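Local coordinates for Ctr9 protein (Myceliophthora thermophila, PDB 6AF0), which probably binds RNA polymerase II complexes, acting as the tetratricopeptide-repeat subunit around which the Paf1 transcription elongation complex is built, at residues A[644-649]-A[683-688]; A[698-703]-A[722-727]; A[614-619]-A[636-641]. All blocks are in the same frame, centred on the assembly; numbering follows the deposited sequence.

Contact 1. Residues A[644-649]-A[683-688]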
loop_
_atom_site.group_PDB
_atom_site.type_symbol
_atom_site.label_atom_id
_atom_site.label_comp_id
_atom_site.label_asym_id
_atom_site.label_seq_id
_atom_site.Cartn_x
_atom_site.Cartn_y
_atom_site.Cartn_z
ATOM N N SER A 644 -15.208 8.839 -38.500
ATOM C CA SER A 644 -15.758 8.869 -37.142
ATOM C C SER A 644 -14.723 8.651 -36.045
ATOM O O SER A 644 -15.087 8.381 -34.886
ATOM C CB SER A 644 -16.874 7.838 -36.999
ATOM O OG SER A 644 -16.364 6.581 -36.577
ATOM N N ASP A 645 -13.444 8.764 -36.396
ATOM C CA ASP A 645 -12.396 8.639 -35.394
ATOM C C ASP A 645 -12.146 9.999 -34.764
ATOM O O ASP A 645 -11.701 10.918 -35.447
ATOM C CB ASP A 645 -11.109 8.103 -36.020
ATOM C CG ASP A 645 -10.083 7.670 -34.980
ATOM O OD1 ASP A 645 -9.833 8.417 -33.995
ATOM O OD2 ASP A 645 -9.523 6.567 -35.163
ATOM N N LEU A 646 -12.394 10.115 -33.465
ATOM C CA LEU A 646 -12.297 11.409 -32.771
ATOM C C LEU A 646 -10.940 12.100 -32.861
ATOM O O LEU A 646 -10.889 13.335 -32.909
ATOM C CB LEU A 646 -12.673 11.272 -31.301
ATOM C CG LEU A 646 -14.072 10.731 -31.016
ATOM C CD1 LEU A 646 -14.356 10.904 -29.526
ATOM C CD2 LEU A 646 -15.140 11.398 -31.894
ATOM N N GLU A 647 -9.861 11.310 -32.862
ATOM C CA GLU A 647 -8.509 11.838 -33.101
ATOM C C GLU A 647 -8.413 12.375 -34.519
ATOM O O GLU A 647 -8.040 13.517 -34.735
ATOM C CB GLU A 647 -7.448 10.764 -32.880
ATOM C CG GLU A 647 -7.314 10.326 -31.432
ATOM C CD GLU A 647 -6.892 11.450 -30.508
ATOM O OE1 GLU A 647 -5.976 12.203 -30.868
ATOM O OE2 GLU A 647 -7.466 11.571 -29.411
ATOM N N VAL A 648 -8.774 11.546 -35.484
ATOM C CA VAL A 648 -8.800 11.950 -36.889
ATOM C C VAL A 648 -9.640 13.206 -37.041
ATOM O O VAL A 648 -9.313 14.143 -37.792
ATOM C CB VAL A 648 -9.412 10.851 -37.779
ATOM C CG1 VAL A 648 -9.683 11.379 -39.173
ATOM C CG2 VAL A 648 -8.495 9.636 -37.846
ATOM N N ARG A 649 -10.742 13.209 -36.316
ATOM C CA ARG A 649 -11.628 14.327 -36.352
ATOM C C ARG A 649 -10.819 15.546 -35.941
ATOM O O ARG A 649 -10.602 16.456 -36.748
ATOM C CB ARG A 649 -12.811 14.094 -35.423
ATOM C CG ARG A 649 -13.734 12.958 -35.835
ATOM C CD ARG A 649 -14.674 13.324 -36.969
ATOM N NE ARG A 649 -15.880 14.012 -36.517
ATOM C CZ ARG A 649 -16.761 14.585 -37.336
ATOM N NH1 ARG A 649 -16.592 14.545 -38.651
ATOM N NH2 ARG A 649 -17.821 15.202 -36.845
ATOM N N SER A 683 -22.140 16.406 -31.873
ATOM C CA SER A 683 -23.159 15.348 -31.893
ATOM C C SER A 683 -22.582 13.909 -31.759
ATOM O O SER A 683 -23.277 13.023 -31.272
ATOM C CB SER A 683 -23.997 15.437 -33.166
ATOM O OG SER A 683 -24.560 14.173 -33.468
ATOM N N TYR A 684 -21.349 13.675 -32.234
ATOM C CA TYR A 684 -20.579 12.419 -31.969
ATOM C C TYR A 684 -20.083 12.269 -30.522
ATOM O O TYR A 684 -19.913 11.148 -30.049
ATOM C CB TYR A 684 -19.329 12.317 -32.845
ATOM C CG TYR A 684 -19.554 11.931 -34.276
ATOM C CD1 TYR A 684 -19.837 12.895 -35.241
ATOM C CD2 TYR A 684 -19.445 10.614 -34.687
ATOM C CE1 TYR A 684 -20.031 12.555 -36.570
ATOM C CE2 TYR A 684 -19.637 10.261 -36.019
ATOM C CZ TYR A 684 -19.929 11.243 -36.957
ATOM O OH TYR A 684 -20.123 10.950 -38.286
ATOM N N ASP A 685 -19.787 13.379 -29.846
ATOM C CA ASP A 685 -19.365 13.345 -28.433
ATOM C C ASP A 685 -19.656 14.662 -27.724
ATOM O O ASP A 685 -19.123 15.707 -28.105
ATOM C CB ASP A 685 -17.877 13.036 -28.313
ATOM C CG ASP A 685 -17.347 13.249 -26.899
ATOM O OD1 ASP A 685 -16.664 12.358 -26.361
ATOM O OD2 ASP A 685 -17.605 14.313 -26.309
ATOM N N LYS A 686 -20.456 14.605 -26.660
ATOM C CA LYS A 686 -20.890 15.825 -25.963
ATOM C C LYS A 686 -19.742 16.568 -25.278
ATOM O O LYS A 686 -19.786 17.782 -25.178
ATOM C CB LYS A 686 -22.020 15.545 -24.952
ATOM C CG LYS A 686 -22.475 16.781 -24.162
ATOM C CD LYS A 686 -23.826 16.624 -23.469
ATOM C CE LYS A 686 -24.927 16.275 -24.459
ATOM N NZ LYS A 686 -26.279 16.416 -23.862
ATOM N N HIS A 687 -18.727 15.845 -24.809
ATOM C CA HIS A 687 -17.676 16.441 -23.977
ATOM C C HIS A 687 -16.297 16.462 -24.662
ATOM O O HIS A 687 -15.280 16.358 -23.979
ATOM C CB HIS A 687 -17.546 15.681 -22.635
ATOM C CG HIS A 687 -18.811 15.600 -21.820
ATOM N ND1 HIS A 687 -18.809 15.326 -20.468
ATOM C CD2 HIS A 687 -20.112 15.739 -22.162
ATOM C CE1 HIS A 687 -20.052 15.310 -20.015
ATOM N NE2 HIS A 687 -20.862 15.559 -21.024
ATOM N N ASP A 688 -16.237 16.603 -25.989
ATOM C CA ASP A 688 -14.928 16.644 -26.666
ATOM C C ASP A 688 -14.239 17.977 -26.432
ATOM O O ASP A 688 -14.299 18.859 -27.286
ATOM C CB ASP A 688 -15.019 16.355 -28.173
ATOM C CG ASP A 688 -13.663 15.943 -28.777
ATOM O OD1 ASP A 688 -12.698 15.719 -27.992
ATOM O OD2 ASP A 688 -13.533 15.830 -30.032
#

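Contact 2. Residues A[698-703]-A[722-727]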
loop_
_atom_site.group_PDB
_atom_site.type_symbol
_atom_site.label_atom_id
_atom_site.label_comp_id
_atom_site.label_asym_id
_atom_site.label_seq_id
_atom_site.Cartn_x
_atom_site.Cartn_y
_atom_site.Cartn_z
ATOM N N LEU A 698 -13.087 30.125 -31.998
ATOM C CA LEU A 698 -13.690 30.581 -33.244
ATOM C C LEU A 698 -14.619 31.748 -32.991
ATOM O O LEU A 698 -14.555 32.779 -33.678
ATOM C CB LEU A 698 -14.465 29.461 -33.929
ATOM C CG LEU A 698 -14.439 29.521 -35.469
ATOM C CD1 LEU A 698 -14.979 28.227 -36.045
ATOM C CD2 LEU A 698 -15.198 30.714 -36.046
ATOM N N HIS A 699 -15.492 31.570 -32.005
ATOM C CA HIS A 699 -16.385 32.636 -31.572
ATOM C C HIS A 699 -15.539 33.872 -31.340
ATOM O O HIS A 699 -15.700 34.882 -32.029
ATOM C CB HIS A 699 -17.157 32.235 -30.301
ATOM C CG HIS A 699 -18.414 31.464 -30.577
ATOM N ND1 HIS A 699 -19.644 31.848 -30.090
ATOM C CD2 HIS A 699 -18.635 30.349 -31.316
ATOM C CE1 HIS A 699 -20.569 31.001 -30.510
ATOM N NE2 HIS A 699 -19.981 30.080 -31.253
ATOM N N LEU A 700 -14.589 33.737 -30.419
ATOM C CA LEU A 700 -13.711 34.830 -29.981
ATOM C C LEU A 700 -13.094 35.629 -31.127
ATOM O O LEU A 700 -13.007 36.856 -31.094
ATOM C CB LEU A 700 -12.595 34.247 -29.120
ATOM C CG LEU A 700 -12.133 35.007 -27.895
ATOM C CD1 LEU A 700 -13.289 35.486 -27.038
ATOM C CD2 LEU A 700 -11.219 34.094 -27.104
ATOM N N MET A 701 -12.639 34.914 -32.136
ATOM C CA MET A 701 -12.001 35.564 -33.268
ATOM C C MET A 701 -13.040 36.258 -34.112
ATOM O O MET A 701 -12.854 37.410 -34.481
ATOM C CB MET A 701 -11.185 34.573 -34.107
ATOM C CG MET A 701 -9.716 34.566 -33.716
ATOM S SD MET A 701 -8.737 33.368 -34.618
ATOM C CE MET A 701 -8.621 34.142 -36.239
ATOM N N ALA A 702 -14.143 35.568 -34.388
ATOM C CA ALA A 702 -15.215 36.131 -35.216
ATOM C C ALA A 702 -15.857 37.346 -34.558
ATOM O O ALA A 702 -16.409 38.214 -35.237
ATOM C CB ALA A 702 -16.270 35.077 -35.502
ATOM N N ALA A 703 -15.753 37.414 -33.234
ATOM C CA ALA A 703 -16.474 38.405 -32.451
ATOM C C ALA A 703 -15.690 39.666 -32.051
ATOM O O ALA A 703 -16.302 40.638 -31.636
ATOM C CB ALA A 703 -17.078 37.738 -31.223
ATOM N N ASN A 722 -20.240 35.917 -24.845
ATOM C CA ASN A 722 -20.918 35.076 -23.873
ATOM C C ASN A 722 -20.923 33.606 -24.325
ATOM O O ASN A 722 -20.609 32.712 -23.542
ATOM C CB ASN A 722 -22.350 35.570 -23.652
ATOM C CG ASN A 722 -22.453 36.662 -22.608
ATOM O OD1 ASN A 722 -23.491 36.792 -21.975
ATOM N ND2 ASN A 722 -21.401 37.449 -22.425
ATOM N N ARG A 723 -21.261 33.371 -25.591
ATOM C CA ARG A 723 -21.274 32.014 -26.149
ATOM C C ARG A 723 -19.907 31.361 -26.139
ATOM O O ARG A 723 -19.793 30.180 -25.831
ATOM C CB ARG A 723 -21.795 32.020 -27.571
ATOM C CG ARG A 723 -23.265 32.323 -27.642
ATOM C CD ARG A 723 -23.736 32.359 -29.073
ATOM N NE ARG A 723 -25.143 32.721 -29.129
ATOM C CZ ARG A 723 -25.781 33.052 -30.241
ATOM N NH1 ARG A 723 -25.122 33.060 -31.395
ATOM N NH2 ARG A 723 -27.070 33.376 -30.192
ATOM N N ALA A 724 -18.881 32.128 -26.501
ATOM C CA ALA A 724 -17.508 31.664 -26.422
ATOM C C ALA A 724 -17.213 31.188 -25.007
ATOM O O ALA A 724 -16.649 30.114 -24.805
ATOM C CB ALA A 724 -16.540 32.771 -26.817
ATOM N N VAL A 725 -17.605 31.981 -24.024
ATOM C CA VAL A 725 -17.361 31.617 -22.636
ATOM C C VAL A 725 -18.217 30.405 -22.215
ATOM O O VAL A 725 -17.790 29.598 -21.384
ATOM C CB VAL A 725 -17.557 32.832 -21.717
ATOM C CG1 VAL A 725 -17.428 32.446 -20.256
ATOM C CG2 VAL A 725 -16.527 33.902 -22.053
ATOM N N GLU A 726 -19.411 30.274 -22.798
ATOM C CA GLU A 726 -20.244 29.070 -22.640
ATOM C C GLU A 726 -19.379 27.831 -22.880
ATOM O O GLU A 726 -19.238 26.974 -21.995
ATOM C CB GLU A 726 -21.424 29.067 -23.637
ATOM C CG GLU A 726 -22.777 28.644 -23.068
ATOM C CD GLU A 726 -23.624 29.840 -22.660
ATOM O OE1 GLU A 726 -23.980 30.645 -23.546
ATOM O OE2 GLU A 726 -23.929 29.994 -21.460
ATOM N N PHE A 727 -18.797 27.766 -24.081
ATOM C CA PHE A 727 -17.967 26.629 -24.494
ATOM C C PHE A 727 -16.679 26.504 -23.668
ATOM O O PHE A 727 -16.287 25.404 -23.280
ATOM C CB PHE A 727 -17.569 26.730 -25.957
ATOM C CG PHE A 727 -18.717 26.812 -26.916
ATOM C CD1 PHE A 727 -19.437 25.701 -27.261
ATOM C CD2 PHE A 727 -19.018 27.998 -27.540
ATOM C CE1 PHE A 727 -20.463 25.778 -28.185
ATOM C CE2 PHE A 727 -20.044 28.082 -28.465
ATOM C CZ PHE A 727 -20.764 26.971 -28.792
#

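Contact 3. Residues A[614-619]-A[636-641]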
loop_
_atom_site.group_PDB
_atom_site.type_symbol
_atom_site.label_atom_id
_atom_site.label_comp_id
_atom_site.label_asym_id
_atom_site.label_seq_id
_atom_site.Cartn_x
_atom_site.Cartn_y
_atom_site.Cartn_z
ATOM N N ALA A 614 -1.898 5.396 -37.282
ATOM C CA ALA A 614 -0.715 5.482 -38.126
ATOM C C ALA A 614 -0.917 6.453 -39.274
ATOM O O ALA A 614 -0.123 7.349 -39.472
ATOM C CB ALA A 614 -0.335 4.125 -38.660
ATOM N N ARG A 615 -1.986 6.282 -40.032
ATOM C CA ARG A 615 -2.207 7.151 -41.176
ATOM C C ARG A 615 -2.587 8.565 -40.753
ATOM O O ARG A 615 -2.314 9.513 -41.481
ATOM C CB ARG A 615 -3.254 6.568 -42.128
ATOM C CG ARG A 615 -3.576 7.511 -43.296
ATOM C CD ARG A 615 -4.260 6.829 -44.470
ATOM N NE ARG A 615 -3.706 5.504 -44.728
ATOM C CZ ARG A 615 -4.412 4.449 -45.136
ATOM N NH1 ARG A 615 -5.726 4.539 -45.348
ATOM N NH2 ARG A 615 -3.799 3.287 -45.336
ATOM N N THR A 616 -3.213 8.701 -39.584
ATOM C CA THR A 616 -3.494 10.022 -39.006
ATOM C C THR A 616 -2.191 10.788 -38.748
ATOM O O THR A 616 -2.093 11.971 -39.081
ATOM C CB THR A 616 -4.283 9.936 -37.691
ATOM O OG1 THR A 616 -5.392 9.017 -37.811
ATOM C CG2 THR A 616 -4.770 11.319 -37.287
ATOM N N ARG A 617 -1.198 10.113 -38.165
ATOM C CA ARG A 617 0.158 10.687 -38.027
ATOM C C ARG A 617 0.778 10.951 -39.390
ATOM O O ARG A 617 1.439 11.958 -39.593
ATOM C CB ARG A 617 1.084 9.796 -37.186
ATOM C CG ARG A 617 0.716 9.742 -35.703
ATOM C CD ARG A 617 0.511 11.116 -35.071
ATOM N NE ARG A 617 1.624 12.023 -35.329
ATOM C CZ ARG A 617 1.786 13.216 -34.753
ATOM N NH1 ARG A 617 0.921 13.685 -33.878
ATOM N NH2 ARG A 617 2.833 13.954 -35.046
ATOM N N LEU A 618 0.552 10.054 -40.338
ATOM C CA LEU A 618 1.051 10.266 -41.692
ATOM C C LEU A 618 0.465 11.550 -42.245
ATOM O O LEU A 618 1.172 12.367 -42.785
ATOM C CB LEU A 618 0.741 9.078 -42.608
ATOM C CG LEU A 618 1.746 7.920 -42.538
ATOM C CD1 LEU A 618 1.230 6.733 -43.328
ATOM C CD2 LEU A 618 3.138 8.314 -43.028
ATOM N N ALA A 619 -0.830 11.745 -42.049
ATOM C CA ALA A 619 -1.519 12.900 -42.612
ATOM C C ALA A 619 -1.073 14.212 -41.961
ATOM O O ALA A 619 -1.099 15.281 -42.596
ATOM C CB ALA A 619 -3.019 12.723 -42.485
ATOM N N ALA A 636 -8.125 15.211 -46.211
ATOM C CA ALA A 636 -9.445 15.050 -46.803
ATOM C C ALA A 636 -9.716 13.554 -46.947
ATOM O O ALA A 636 -10.712 13.026 -46.426
ATOM C CB ALA A 636 -9.504 15.742 -48.159
ATOM N N LYS A 637 -8.778 12.885 -47.620
ATOM C CA LYS A 637 -8.848 11.455 -47.903
ATOM C C LYS A 637 -9.076 10.676 -46.615
ATOM O O LYS A 637 -9.915 9.781 -46.576
ATOM C CB LYS A 637 -7.563 11.015 -48.625
ATOM C CG LYS A 637 -7.543 9.582 -49.126
ATOM C CD LYS A 637 -6.300 9.317 -49.986
ATOM C CE LYS A 637 -6.025 7.833 -50.254
ATOM N NZ LYS A 637 -6.255 6.955 -49.070
ATOM N N LEU A 638 -8.367 11.070 -45.556
ATOM C CA LEU A 638 -8.456 10.429 -44.226
ATOM C C LEU A 638 -9.755 10.709 -43.501
ATOM O O LEU A 638 -10.263 9.866 -42.773
ATOM C CB LEU A 638 -7.341 10.931 -43.314
ATOM C CG LEU A 638 -6.815 9.943 -42.269
ATOM C CD1 LEU A 638 -5.753 10.633 -41.461
ATOM C CD2 LEU A 638 -7.851 9.372 -41.318
ATOM N N TYR A 639 -10.247 11.928 -43.656
ATOM C CA TYR A 639 -11.551 12.292 -43.154
ATOM C C TYR A 639 -12.653 11.487 -43.869
ATOM O O TYR A 639 -13.573 10.968 -43.223
ATOM C CB TYR A 639 -11.772 13.780 -43.359
ATOM C CG TYR A 639 -13.036 14.267 -42.709
ATOM C CD1 TYR A 639 -14.130 14.697 -43.474
ATOM C CD2 TYR A 639 -13.152 14.269 -41.341
ATOM C CE1 TYR A 639 -15.298 15.137 -42.874
ATOM C CE2 TYR A 639 -14.294 14.707 -40.737
ATOM C CZ TYR A 639 -15.373 15.143 -41.495
ATOM O OH TYR A 639 -16.521 15.572 -40.855
ATOM N N GLN A 640 -12.546 11.379 -45.196
ATOM C CA GLN A 640 -13.520 10.622 -45.982
ATOM C C GLN A 640 -13.394 9.161 -45.583
ATOM O O GLN A 640 -14.293 8.622 -44.938
ATOM C CB GLN A 640 -13.332 10.850 -47.500
ATOM C CG GLN A 640 -14.036 9.867 -48.454
ATOM C CD GLN A 640 -15.425 9.397 -48.008
ATOM O OE1 GLN A 640 -15.591 8.235 -47.630
ATOM N NE2 GLN A 640 -16.428 10.282 -48.080
ATOM N N GLU A 641 -12.251 8.550 -45.896
ATOM C CA GLU A 641 -12.055 7.118 -45.653
ATOM C C GLU A 641 -12.302 6.705 -44.229
ATOM O O GLU A 641 -12.531 5.534 -43.980
ATOM C CB GLU A 641 -10.653 6.677 -46.032
ATOM C CG GLU A 641 -10.512 6.368 -47.506
ATOM C CD GLU A 641 -9.096 6.015 -47.879
ATOM O OE1 GLU A 641 -8.398 5.353 -47.070
ATOM O OE2 GLU A 641 -8.686 6.407 -48.991
#

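Contact 1. Residues A[644-649]-A[683-688]
Tyr-684, at the end of helix 673-684, packs at the surface against Ser-644, Leu-646 and Arg-649, which lie at and just before the start of helix 646-662. The contact rests on van der Waals packing of side chains. Arg-649 bends at chi2 and chi3, which brings NH2 within 3.5 Å of Tyr-684 CD1. Ring atom CE1 thus lies over one face of the guanidinium, but the side chains cross at about a right angle with their planes 53° apart, so the groups do not stack flat. The same NH2 is hydrogen-bonded to Thr-680, one helical turn before the tyrosine, which fixes the guanidinium beside the ring. On the CE2 side of the ring Ser-644 CB comes obliquely to 3.8 Å of CE2; its short side chain lets the tyrosine come this near the turn before helix 646-662. Leu-646 is looser: its CD2 is 4.4 Å from Tyr-684 CB, while CD1 faces Asp-685 OD1 at 4.2 Å. Outside the contact, Glu-647 and Asp-688 each form a salt bridge to a basic side chain of another protein's chain, which therefore borders this junction of helices 646-662, 673-684 and 689-704.

Contact 2. Residues A[698-703]-A[722-727]
The imidazole of His-699 meets the ring of Phe-727 in a T-shaped (edge-to-face) pair, with centroids 5.0 Å apart and planes inclined at 68°. Phe-727 supplies the edge: its CE2 stands over one face of the histidine, displaced toward the rim, and comes within 3.4 Å of His-699 NE2. A flat, compact ring suits a place that an aromatic edge addresses from above while aliphatic carbons approach it elsewhere. Those carbons belong to Arg-723: CB lies obliquely against the imidazole, 3.3 Å from His-699 CE1, and CD reaches the ring edge in plane, 3.7 Å from the same CE1. The arginine chain then runs on extended from CG to NE, taking its charged end away. Here helices 689-704 and 712-734 form an antiparallel pair of the kind found in tetratricopeptide-repeat arrays. The axes of the two segments come to 8.6 Å at an angle of 164°. Such closeness suits Ala-724, whose methyl CB sits 3.6 Å from His-699 CB and 4.2 Å from Leu-700 CD1. Leu-700 also reaches Phe-728 and, on the following helix 739-752, Ile-747, while Asn-722 and Val-725 pack on aromatic side chains of another protein's chain.

Contact 3. Residues A[614-619]-A[636-641]
The carboxylate of Glu-641 is gripped by two basic side chains, one on each helix. Arg-615 reaches across from helix 612-625 to form a salt bridge, its NH1 3.3 Å from Glu-641 OE1. This oxygen lies at the edge of the guanidinium, near its plane, but the carboxylate plane stands almost perpendicular at 83°, so the two groups do not make a side-by-side, two-bond pairing. The other oxygen, OE2, is held by NZ of Lys-637, one turn earlier on the same helix, in a salt bridge modelled too short for its exact length to carry weight. Long, flexible basic chains suit this outer side of the interface, where they can meet over a shared acid, whose negative charge would be expected to offset their nearness. Arg-615 reaches over with CG opposite the backbone N (chi1 176°), then turns at chi3; its NH2 has a weak hydrogen bond to Ser-609. Helices 612-625 and 630-641 are consecutive and antiparallel, the up-and-down packing also seen within tetratricopeptide repeats, and their segment axes come to 10.3 Å. Leu-638 fills the interval between them. Its CD1 settles 3.4 Å from Thr-616 CA and 3.6 Å from Ala-619 CB, where a small residue makes room for the branched chain, while its CG lies 4.2 Å from Arg-615 CG as the two side chains pass in opposite directions. Thr-616 can border this apolar site because its OG1 is hydrogen-bonded to the Thr-612 carbonyl of its own helix. Val-648 of helix 646-662 packs against both Thr-616 and Leu-638.

Overall arrangement
Along the chain the contacts come in the order 3, 1, 2, each closing before the next opens. Contact 3 joins helices 612-625 and 630-641, contact 1 joins helices 646-662 and 673-684, and contact 2 joins helices 689-704 and 712-734. Contacts 3 and 1 have centres 15 Å apart and touch, helix 646-662 following directly on helix 630-641. Contacts 1 and 2 lie 20 Å apart between centres, with their nearest atoms about 8 Å apart; contacts 2 and 3 have centres 29 Å apart. These local pairings of successive helices are consistent with a continuous array of the tetratricopeptide-repeat kind, and chains of other proteins pack beside all three, as befits a scaffold.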